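Local coordinates for cytoplasmic protein (Cryptococcus neoformans var. grubii serotype A, PDB 7LPO) that probably hydrolyses steryl beta-glucosides, as a sterylglucosidase of glycoside hydrolase family 5, at residues K132-D145 / D257-E271. Residues are numbered along the deposited sequence; the frame is centred on the assembly and turned at random.
Sequences KEWGFRVFMDPHQD and DLLDECVIGWDSINE
Two neighbouring parallel strands of the glycoside hydrolase barrel, 137-143 and 263-267, pair here, and the residues that follow 263-267 lead to a site where Tris is bound. Val138 N donates to Cys262 O, and Val138 O accepts from Ile264 N at 2.8 Å. Met140 repeats this pattern with Gly265 O and Asp267 N. Strand 98-104 pairs with the other edge of 137-143.

Met140 lies over one face of the Trp266 indole. Its CG sits 3.5 Å from the centroid of the six-membered ring, nearly on the ring normal, a CH-pi contact. The bend at chi2 (-59°) keeps SD above the same ring, at a greater distance. Trp266 also packs on helix 400-419. Phe139 turns to the other side of the sheet, where Asp267 OD2 meets the ring edge; that oxygen is salt-bridged to Arg100.

Past the strands, Asn270 stacks its amide on one face of His143, with the planes 19° apart. ND2 lies 3.3 Å from His143 CE1 and bonds in plane to Gln144 O at 3.0 Å. Gln144 NE2 returns a nearly straight bond of 2.8 Å to Asn270 O, while Gln144 OE1 accepts from Trp147 N. Asn270 OD1 is held by Arg100. The His143 ring is fixed at both nitrogens: ND1 donates to Asp141 OD2 and NE2 to Asp145 OD2. A water bridges Asp145 OD1 and Glu271 OE1, while Glu271 OE2 bonds to Tris.

An Asn-Glu pair following a barrel strand is a hallmark of family 5 TIM barrels, where the glutamate is usually the acid/base; Glu271 is consistent with that role.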
ATOM      1  N   LYS A 132      -7.465  -9.398  17.396  1.00 24.93           N
ATOM      2  CA  LYS A 132      -7.434  -8.852  18.749  1.00 24.01           C
ATOM      3  C   LYS A 132      -7.030  -9.913  19.764  1.00 22.97           C
ATOM      4  O   LYS A 132      -6.242  -9.640  20.677  1.00 23.62           O
ATOM      5  CB  LYS A 132      -8.799  -8.265  19.100  1.00 24.90           C
ATOM      6  CG  LYS A 132      -8.864  -7.572  20.449  1.00 26.75           C
ATOM      7  CD  LYS A 132     -10.295  -7.152  20.752  1.00 29.50           C
ATOM      8  CE  LYS A 132     -10.427  -6.632  22.173  1.00 34.20           C
ATOM      9  NZ  LYS A 132     -11.810  -6.863  22.686  1.00 39.43           N
ATOM     10  N   GLU A 133      -7.557 -11.129  19.619  1.00 23.88           N
ATOM     11  CA  GLU A 133      -7.180 -12.209  20.522  1.00 27.28           C
ATOM     12  C   GLU A 133      -5.677 -12.445  20.498  1.00 29.33           C
ATOM     13  O   GLU A 133      -5.076 -12.770  21.527  1.00 32.32           O
ATOM     14  CB  GLU A 133      -7.923 -13.493  20.149  1.00 32.07           C
ATOM     15  CG  GLU A 133      -9.359 -13.545  20.630  1.00 39.82           C
ATOM     16  CD  GLU A 133     -10.203 -14.529  19.836  1.00 48.66           C
ATOM     17  OE1 GLU A 133     -11.355 -14.181  19.483  1.00 53.42           O
ATOM     18  OE2 GLU A 133      -9.711 -15.648  19.559  1.00 49.48           O
ATOM     19  N   TRP A 134      -5.049 -12.289  19.337  1.00 28.66           N
ATOM     20  CA  TRP A 134      -3.611 -12.485  19.215  1.00 25.91           C
ATOM     21  C   TRP A 134      -2.801 -11.237  19.540  1.00 27.35           C
ATOM     22  O   TRP A 134      -1.574 -11.264  19.418  1.00 27.79           O
ATOM     23  CB  TRP A 134      -3.269 -12.963  17.804  1.00 23.35           C
ATOM     24  CG  TRP A 134      -3.565 -14.407  17.598  1.00 22.15           C
ATOM     25  CD1 TRP A 134      -4.689 -14.937  17.049  1.00 21.88           C
ATOM     26  CD2 TRP A 134      -2.723 -15.515  17.943  1.00 23.15           C
ATOM     27  NE1 TRP A 134      -4.607 -16.310  17.033  1.00 24.62           N
ATOM     28  CE2 TRP A 134      -3.405 -16.688  17.568  1.00 24.24           C
ATOM     29  CE3 TRP A 134      -1.459 -15.630  18.525  1.00 24.97           C
ATOM     30  CZ2 TRP A 134      -2.870 -17.957  17.766  1.00 25.97           C
ATOM     31  CZ3 TRP A 134      -0.927 -16.887  18.712  1.00 25.82           C
ATOM     32  CH2 TRP A 134      -1.631 -18.035  18.338  1.00 25.96           C
ATOM     33  N   GLY A 135      -3.446 -10.147  19.935  1.00 31.76           N
ATOM     34  CA  GLY A 135      -2.730  -8.980  20.399  1.00 32.56           C
ATOM     35  C   GLY A 135      -2.261  -8.019  19.333  1.00 31.56           C
ATOM     36  O   GLY A 135      -1.329  -7.251  19.588  1.00 35.48           O
ATOM     37  N   PHE A 136      -2.891  -8.009  18.167  1.00 24.19           N
ATOM     38  CA  PHE A 136      -2.499  -7.107  17.096  1.00 21.80           C
ATOM     39  C   PHE A 136      -3.202  -5.763  17.216  1.00 20.80           C
ATOM     40  O   PHE A 136      -4.370  -5.690  17.608  1.00 21.32           O
ATOM     41  CB  PHE A 136      -2.822  -7.718  15.729  1.00 20.57           C
ATOM     42  CG  PHE A 136      -1.891  -8.801  15.328  1.00 19.42           C
ATOM     43  CD1 PHE A 136      -0.619  -8.497  14.885  1.00 18.15           C
ATOM     44  CD2 PHE A 136      -2.275 -10.130  15.412  1.00 18.80           C
ATOM     45  CE1 PHE A 136       0.258  -9.494  14.537  1.00 18.36           C
ATOM     46  CE2 PHE A 136      -1.410 -11.129  15.057  1.00 19.48           C
ATOM     47  CZ  PHE A 136      -0.133 -10.811  14.619  1.00 19.81           C
ATOM     48  N   ARG A 137      -2.480  -4.699  16.877  1.00 21.44           N
ATOM     49  CA  ARG A 137      -3.098  -3.438  16.497  1.00 20.46           C
ATOM     50  C   ARG A 137      -3.346  -3.476  14.995  1.00 20.14           C
ATOM     51  O   ARG A 137      -2.581  -4.081  14.240  1.00 20.63           O
ATOM     52  CB  ARG A 137      -2.218  -2.240  16.857  1.00 20.74           C
ATOM     53  CG  ARG A 137      -1.761  -2.191  18.309  1.00 21.29           C
ATOM     54  CD  ARG A 137      -2.929  -2.062  19.309  1.00 22.89           C
ATOM     55  NE  ARG A 137      -2.393  -1.700  20.620  1.00 25.47           N
ATOM     56  CZ  ARG A 137      -2.987  -0.895  21.496  1.00 27.05           C
ATOM     57  NH1 ARG A 137      -4.172  -0.358  21.226  1.00 25.75           N
ATOM     58  NH2 ARG A 137      -2.385  -0.620  22.646  1.00 29.06           N
ATOM     59  N   VAL A 138      -4.429  -2.837  14.562  1.00 19.00           N
ATOM     60  CA  VAL A 138      -4.853  -2.881  13.168  1.00 18.66           C
ATOM     61  C   VAL A 138      -5.251  -1.479  12.721  1.00 19.65           C
ATOM     62  O   VAL A 138      -5.903  -0.743  13.472  1.00 19.21           O
ATOM     63  CB  VAL A 138      -6.045  -3.846  12.972  1.00 19.44           C
ATOM     64  CG1 VAL A 138      -6.556  -3.764  11.544  1.00 20.65           C
ATOM     65  CG2 VAL A 138      -5.682  -5.278  13.326  1.00 20.12           C
ATOM     66  N   PHE A 139      -4.875  -1.104  11.493  1.00 16.46           N
ATOM     67  CA  PHE A 139      -5.519   0.023  10.833  1.00 15.27           C
ATOM     68  C   PHE A 139      -6.016  -0.423   9.462  1.00 14.53           C
ATOM     69  O   PHE A 139      -5.439  -1.303   8.814  1.00 16.01           O
ATOM     70  CB  PHE A 139      -4.627   1.294  10.784  1.00 15.57           C
ATOM     71  CG  PHE A 139      -3.441   1.224   9.876  1.00 16.37           C
ATOM     72  CD1 PHE A 139      -2.287   0.600  10.278  1.00 17.58           C
ATOM     73  CD2 PHE A 139      -3.457   1.875   8.657  1.00 17.44           C
ATOM     74  CE1 PHE A 139      -1.177   0.570   9.454  1.00 20.00           C
ATOM     75  CE2 PHE A 139      -2.358   1.851   7.827  1.00 19.50           C
ATOM     76  CZ  PHE A 139      -1.211   1.209   8.229  1.00 19.88           C
ATOM     77  N   MET A 140      -7.152   0.144   9.079  1.00 15.50           N
ATOM     78  CA  MET A 140      -7.933  -0.323   7.945  1.00 14.70           C
ATOM     79  C   MET A 140      -7.491   0.371   6.663  1.00 15.74           C
ATOM     80  O   MET A 140      -7.324   1.593   6.633  1.00 17.77           O
ATOM     81  CB  MET A 140      -9.418  -0.058   8.187  1.00 14.70           C
ATOM     82  CG  MET A 140      -9.960  -0.538   9.522  1.00 16.81           C
ATOM     83  SD  MET A 140      -9.745  -2.316   9.774  1.00 21.86           S
ATOM     84  CE  MET A 140     -10.851  -3.077   8.708  1.00 19.70           C
ATOM     85  N   ASP A 141      -7.338  -0.406   5.600  1.00 13.99           N
ATOM     86  CA  ASP A 141      -6.871   0.100   4.313  1.00 14.02           C
ATOM     87  C   ASP A 141      -7.955  -0.105   3.270  1.00 14.05           C
ATOM     88  O   ASP A 141      -8.148  -1.238   2.794  1.00 14.06           O
ATOM     89  CB  ASP A 141      -5.583  -0.611   3.904  1.00 22.71           C
ATOM     90  CG  ASP A 141      -5.337  -0.586   2.398  1.00 23.14           C
ATOM     91  OD1 ASP A 141      -5.762   0.378   1.712  1.00 24.97           O
ATOM     92  OD2 ASP A 141      -4.707  -1.547   1.904  1.00 23.71           O
ATOM     93  N   PRO A 142      -8.707   0.943   2.902  1.00 14.71           N
ATOM     94  CA  PRO A 142      -9.566   0.855   1.711  1.00 14.75           C
ATOM     95  C   PRO A 142      -8.710   0.810   0.456  1.00 15.29           C
ATOM     96  O   PRO A 142      -8.140   1.826   0.037  1.00 15.08           O
ATOM     97  CB  PRO A 142     -10.407   2.137   1.776  1.00 16.14           C
ATOM     98  CG  PRO A 142      -9.899   2.916   2.914  1.00 16.50           C
ATOM     99  CD  PRO A 142      -8.627   2.317   3.402  1.00 17.02           C
ATOM    100  N   HIS A 143      -8.586  -0.366  -0.137  1.00 14.14           N
ATOM    101  CA  HIS A 143      -7.505  -0.637  -1.065  1.00 14.17           C
ATOM    102  C   HIS A 143      -7.999  -0.649  -2.502  1.00 14.21           C
ATOM    103  O   HIS A 143      -9.095  -1.139  -2.796  1.00 14.22           O
ATOM    104  CB  HIS A 143      -6.834  -1.974  -0.744  1.00 17.06           C
ATOM    105  CG  HIS A 143      -5.531  -2.167  -1.453  1.00 18.17           C
ATOM    106  ND1 HIS A 143      -4.315  -1.912  -0.856  1.00 17.62           N
ATOM    107  CD2 HIS A 143      -5.257  -2.557  -2.721  1.00 17.62           C
ATOM    108  CE1 HIS A 143      -3.346  -2.150  -1.721  1.00 18.46           C
ATOM    109  NE2 HIS A 143      -3.890  -2.535  -2.863  1.00 18.32           N
ATOM    110  N   GLN A 144      -7.160  -0.123  -3.389  1.00 14.24           N
ATOM    111  CA  GLN A 144      -7.388  -0.150  -4.822  1.00 14.29           C
ATOM    112  C   GLN A 144      -6.037  -0.082  -5.525  1.00 14.31           C
ATOM    113  O   GLN A 144      -5.043   0.404  -4.976  1.00 14.29           O
ATOM    114  CB  GLN A 144      -8.307   1.004  -5.271  1.00 14.31           C
ATOM    115  CG  GLN A 144      -7.661   2.383  -5.242  1.00 14.31           C
ATOM    116  CD  GLN A 144      -6.789   2.666  -6.457  1.00 14.35           C
ATOM    117  OE1 GLN A 144      -7.075   2.218  -7.558  1.00 14.39           O
ATOM    118  NE2 GLN A 144      -5.728   3.424  -6.254  1.00 14.35           N
ATOM    119  N   ASP A 145      -6.022  -0.581  -6.755  1.00 15.33           N
ATOM    120  CA  ASP A 145      -4.895  -0.441  -7.662  1.00 14.65           C
ATOM    121  C   ASP A 145      -5.480  -0.174  -9.037  1.00 14.70           C
ATOM    122  O   ASP A 145      -6.337  -0.933  -9.495  1.00 14.72           O
ATOM    123  CB  ASP A 145      -4.015  -1.695  -7.687  1.00 15.15           C
ATOM    124  CG  ASP A 145      -3.413  -2.008  -6.345  1.00 16.03           C
ATOM    125  OD1 ASP A 145      -2.434  -1.321  -5.963  1.00 16.80           O
ATOM    126  OD2 ASP A 145      -3.913  -2.941  -5.674  1.00 16.95           O
ATOM    127  N   ASP A 257     -16.006  -3.140  20.827  1.00 26.02           N
ATOM    128  CA  ASP A 257     -14.844  -3.501  21.616  1.00 26.55           C
ATOM    129  C   ASP A 257     -13.564  -3.558  20.791  1.00 27.51           C
ATOM    130  O   ASP A 257     -12.475  -3.513  21.362  1.00 30.36           O
ATOM    131  CB  ASP A 257     -15.057  -4.864  22.245  1.00 31.85           C
ATOM    132  CG  ASP A 257     -15.431  -5.925  21.197  1.00 42.40           C
ATOM    133  OD1 ASP A 257     -16.629  -6.012  20.817  1.00 45.42           O
ATOM    134  OD2 ASP A 257     -14.526  -6.667  20.742  1.00 49.26           O
ATOM    135  N   LEU A 258     -13.688  -3.631  19.465  1.00 26.41           N
ATOM    136  CA  LEU A 258     -12.503  -3.644  18.617  1.00 25.80           C
ATOM    137  C   LEU A 258     -11.880  -2.263  18.509  1.00 24.18           C
ATOM    138  O   LEU A 258     -10.679  -2.143  18.247  1.00 25.72           O
ATOM    139  CB  LEU A 258     -12.870  -4.144  17.221  1.00 26.66           C
ATOM    140  CG  LEU A 258     -13.407  -5.564  17.054  1.00 28.67           C
ATOM    141  CD1 LEU A 258     -13.901  -5.749  15.631  1.00 31.91           C
ATOM    142  CD2 LEU A 258     -12.349  -6.573  17.394  1.00 27.95           C
ATOM    143  N   LEU A 259     -12.672  -1.214  18.684  1.00 22.92           N
ATOM    144  CA  LEU A 259     -12.188   0.123  18.387  1.00 22.30           C
ATOM    145  C   LEU A 259     -11.133   0.546  19.398  1.00 23.90           C
ATOM    146  O   LEU A 259     -11.283   0.324  20.602  1.00 24.49           O
ATOM    147  CB  LEU A 259     -13.343   1.111  18.384  1.00 23.21           C
ATOM    148  CG  LEU A 259     -14.382   0.949  17.276  1.00 26.57           C
ATOM    149  CD1 LEU A 259     -15.408   2.075  17.395  1.00 27.11           C
ATOM    150  CD2 LEU A 259     -13.773   0.942  15.898  1.00 29.00           C
ATOM    151  N   ASP A 260     -10.037   1.120  18.885  1.00 23.06           N
ATOM    152  CA  ASP A 260      -8.979   1.730  19.687  1.00 25.47           C
ATOM    153  C   ASP A 260      -8.079   0.712  20.381  1.00 24.52           C
ATOM    154  O   ASP A 260      -6.855   0.883  20.399  1.00 23.17           O
ATOM    155  CB  ASP A 260      -9.596   2.697  20.704  1.00 26.87           C
ATOM    156  CG  ASP A 260     -10.440   3.771  20.035  1.00 30.24           C
ATOM    157  OD1 ASP A 260     -10.005   4.273  18.972  1.00 29.52           O
ATOM    158  OD2 ASP A 260     -11.538   4.100  20.549  1.00 31.40           O
ATOM    159  N   GLU A 261      -8.664  -0.346  20.943  1.00 25.81           N
ATOM    160  CA  GLU A 261      -7.852  -1.411  21.517  1.00 25.27           C
ATOM    161  C   GLU A 261      -7.208  -2.254  20.425  1.00 25.22           C
ATOM    162  O   GLU A 261      -6.059  -2.692  20.563  1.00 28.86           O
ATOM    163  CB  GLU A 261      -8.705  -2.285  22.433  1.00 29.40           C
ATOM    164  CG  GLU A 261      -7.954  -3.473  23.026  1.00 37.16           C
ATOM    165  CD  GLU A 261      -8.748  -4.203  24.103  1.00 45.40           C
ATOM    166  OE1 GLU A 261      -9.960  -3.914  24.270  1.00 48.65           O
ATOM    167  OE2 GLU A 261      -8.159  -5.070  24.783  1.00 47.58           O
ATOM    168  N   CYS A 262      -7.937  -2.508  19.338  1.00 19.66           N
ATOM    169  CA  CYS A 262      -7.393  -3.253  18.207  1.00 18.26           C
ATOM    170  C   CYS A 262      -7.342  -2.375  16.964  1.00 18.42           C
ATOM    171  O   CYS A 262      -6.247  -2.065  16.484  1.00 17.68           O
ATOM    172  CB  CYS A 262      -8.221  -4.515  17.966  1.00 18.09           C
ATOM    173  SG  CYS A 262      -7.734  -5.434  16.499  1.00 20.35           S
ATOM    174  N   VAL A 263      -8.492  -1.953  16.439  1.00 16.38           N
ATOM    175  CA  VAL A 263      -8.558  -1.102  15.256  1.00 15.65           C
ATOM    176  C   VAL A 263      -8.253   0.318  15.718  1.00 14.11           C
ATOM    177  O   VAL A 263      -9.098   0.982  16.309  1.00 16.47           O
ATOM    178  CB  VAL A 263      -9.920  -1.193  14.566  1.00 18.01           C
ATOM    179  CG1 VAL A 263      -9.988  -0.212  13.402  1.00 19.85           C
ATOM    180  CG2 VAL A 263     -10.179  -2.618  14.109  1.00 18.34           C
ATOM    181  N   ILE A 264      -7.038   0.790  15.459  1.00 15.40           N
ATOM    182  CA  ILE A 264      -6.641   2.084  15.993  1.00 13.85           C
ATOM    183  C   ILE A 264      -6.931   3.245  15.052  1.00 13.87           C
ATOM    184  O   ILE A 264      -6.927   4.399  15.498  1.00 13.87           O
ATOM    185  CB  ILE A 264      -5.148   2.071  16.360  1.00 18.43           C
ATOM    186  CG1 ILE A 264      -4.269   1.893  15.119  1.00 17.24           C
ATOM    187  CG2 ILE A 264      -4.871   0.958  17.360  1.00 18.93           C
ATOM    188  CD1 ILE A 264      -2.748   1.913  15.431  1.00 16.19           C
ATOM    189  N   GLY A 265      -7.181   2.985  13.777  1.00 18.13           N
ATOM    190  CA  GLY A 265      -7.416   4.075  12.848  1.00 16.61           C
ATOM    191  C   GLY A 265      -7.674   3.565  11.448  1.00 15.30           C
ATOM    192  O   GLY A 265      -7.730   2.355  11.194  1.00 13.91           O
ATOM    193  N   TRP A 266      -7.811   4.519  10.531  1.00 13.93           N
ATOM    194  CA  TRP A 266      -8.171   4.235   9.153  1.00 13.95           C
ATOM    195  C   TRP A 266      -7.206   4.950   8.220  1.00 16.05           C
ATOM    196  O   TRP A 266      -6.925   6.139   8.404  1.00 13.97           O
ATOM    197  CB  TRP A 266      -9.619   4.664   8.860  1.00 13.96           C
ATOM    198  CG  TRP A 266     -10.621   3.907   9.674  1.00 14.29           C
ATOM    199  CD1 TRP A 266     -10.858   4.047  11.005  1.00 13.93           C
ATOM    200  CD2 TRP A 266     -11.511   2.888   9.212  1.00 13.95           C
ATOM    201  NE1 TRP A 266     -11.837   3.182  11.405  1.00 13.92           N
ATOM    202  CE2 TRP A 266     -12.258   2.456  10.323  1.00 13.93           C
ATOM    203  CE3 TRP A 266     -11.752   2.307   7.968  1.00 13.97           C
ATOM    204  CZ2 TRP A 266     -13.216   1.459  10.234  1.00 13.93           C
ATOM    205  CZ3 TRP A 266     -12.699   1.315   7.876  1.00 13.97           C
ATOM    206  CH2 TRP A 266     -13.429   0.905   9.001  1.00 14.57           C
ATOM    207  N   ASP A 267      -6.686   4.208   7.242  1.00 17.67           N
ATOM    208  CA  ASP A 267      -5.951   4.778   6.126  1.00 18.22           C
ATOM    209  C   ASP A 267      -6.926   5.444   5.160  1.00 17.14           C
ATOM    210  O   ASP A 267      -8.116   5.115   5.114  1.00 16.75           O
ATOM    211  CB  ASP A 267      -5.158   3.692   5.396  1.00 20.31           C
ATOM    212  CG  ASP A 267      -3.789   4.174   4.900  1.00 21.84           C
ATOM    213  OD1 ASP A 267      -3.554   5.399   4.802  1.00 21.24           O
ATOM    214  OD2 ASP A 267      -2.940   3.305   4.599  1.00 22.39           O
ATOM    215  N   SER A 268      -6.417   6.402   4.390  1.00 19.86           N
ATOM    216  CA  SER A 268      -7.214   6.982   3.320  1.00 19.73           C
ATOM    217  C   SER A 268      -7.099   6.109   2.068  1.00 18.47           C
ATOM    218  O   SER A 268      -6.370   5.115   2.036  1.00 14.50           O
ATOM    219  CB  SER A 268      -6.801   8.429   3.063  1.00 21.85           C
ATOM    220  OG  SER A 268      -5.439   8.542   2.745  1.00 22.91           O
ATOM    221  N   ILE A 269      -7.857   6.463   1.030  1.00 14.14           N
ATOM    222  CA  ILE A 269      -7.918   5.636  -0.164  1.00 14.17           C
ATOM    223  C   ILE A 269      -6.517   5.342  -0.661  1.00 14.18           C
ATOM    224  O   ILE A 269      -5.687   6.244  -0.811  1.00 14.66           O
ATOM    225  CB  ILE A 269      -8.761   6.331  -1.243  1.00 14.21           C
ATOM    226  CG1 ILE A 269      -8.854   5.442  -2.482  1.00 14.24           C
ATOM    227  CG2 ILE A 269      -8.194   7.678  -1.603  1.00 14.23           C
ATOM    228  CD1 ILE A 269      -9.961   5.871  -3.436  1.00 14.28           C
ATOM    229  N   ASN A 270      -6.263   4.073  -0.949  1.00 14.18           N
ATOM    230  CA  ASN A 270      -4.915   3.623  -1.269  1.00 16.19           C
ATOM    231  C   ASN A 270      -4.450   4.162  -2.620  1.00 15.45           C
ATOM    232  O   ASN A 270      -5.197   4.124  -3.603  1.00 14.26           O
ATOM    233  CB  ASN A 270      -4.872   2.098  -1.279  1.00 14.54           C
ATOM    234  CG  ASN A 270      -3.471   1.559  -1.515  1.00 16.42           C
ATOM    235  OD1 ASN A 270      -2.613   1.651  -0.643  1.00 16.08           O
ATOM    236  ND2 ASN A 270      -3.236   0.999  -2.697  1.00 18.12           N
ATOM    237  N   GLU A 271      -3.207   4.674  -2.652  1.00 14.23           N
ATOM    238  CA  GLU A 271      -2.484   5.100  -3.853  1.00 14.27           C
ATOM    239  C   GLU A 271      -3.393   5.673  -4.930  1.00 14.31           C
ATOM    240  O   GLU A 271      -3.449   5.157  -6.053  1.00 14.35           O
ATOM    241  CB  GLU A 271      -1.681   3.917  -4.403  1.00 14.28           C
ATOM    242  CG  GLU A 271      -0.634   3.431  -3.400  1.00 18.29           C
ATOM    243  CD  GLU A 271       0.372   2.452  -3.974  1.00 21.82           C
ATOM    244  OE1 GLU A 271       0.218   2.047  -5.152  1.00 23.21           O
ATOM    245  OE2 GLU A 271       1.316   2.090  -3.228  1.00 21.30           O
TER
HETATM  246  O   HOH W   1      -5.333  -5.621  20.150  1.00 40.52           O
HETATM  247  O   HOH W   2      -4.978   2.939   2.029  1.00 17.32           O
HETATM  248  O   HOH W   3      -1.650   1.098  -6.904  1.00 14.36           O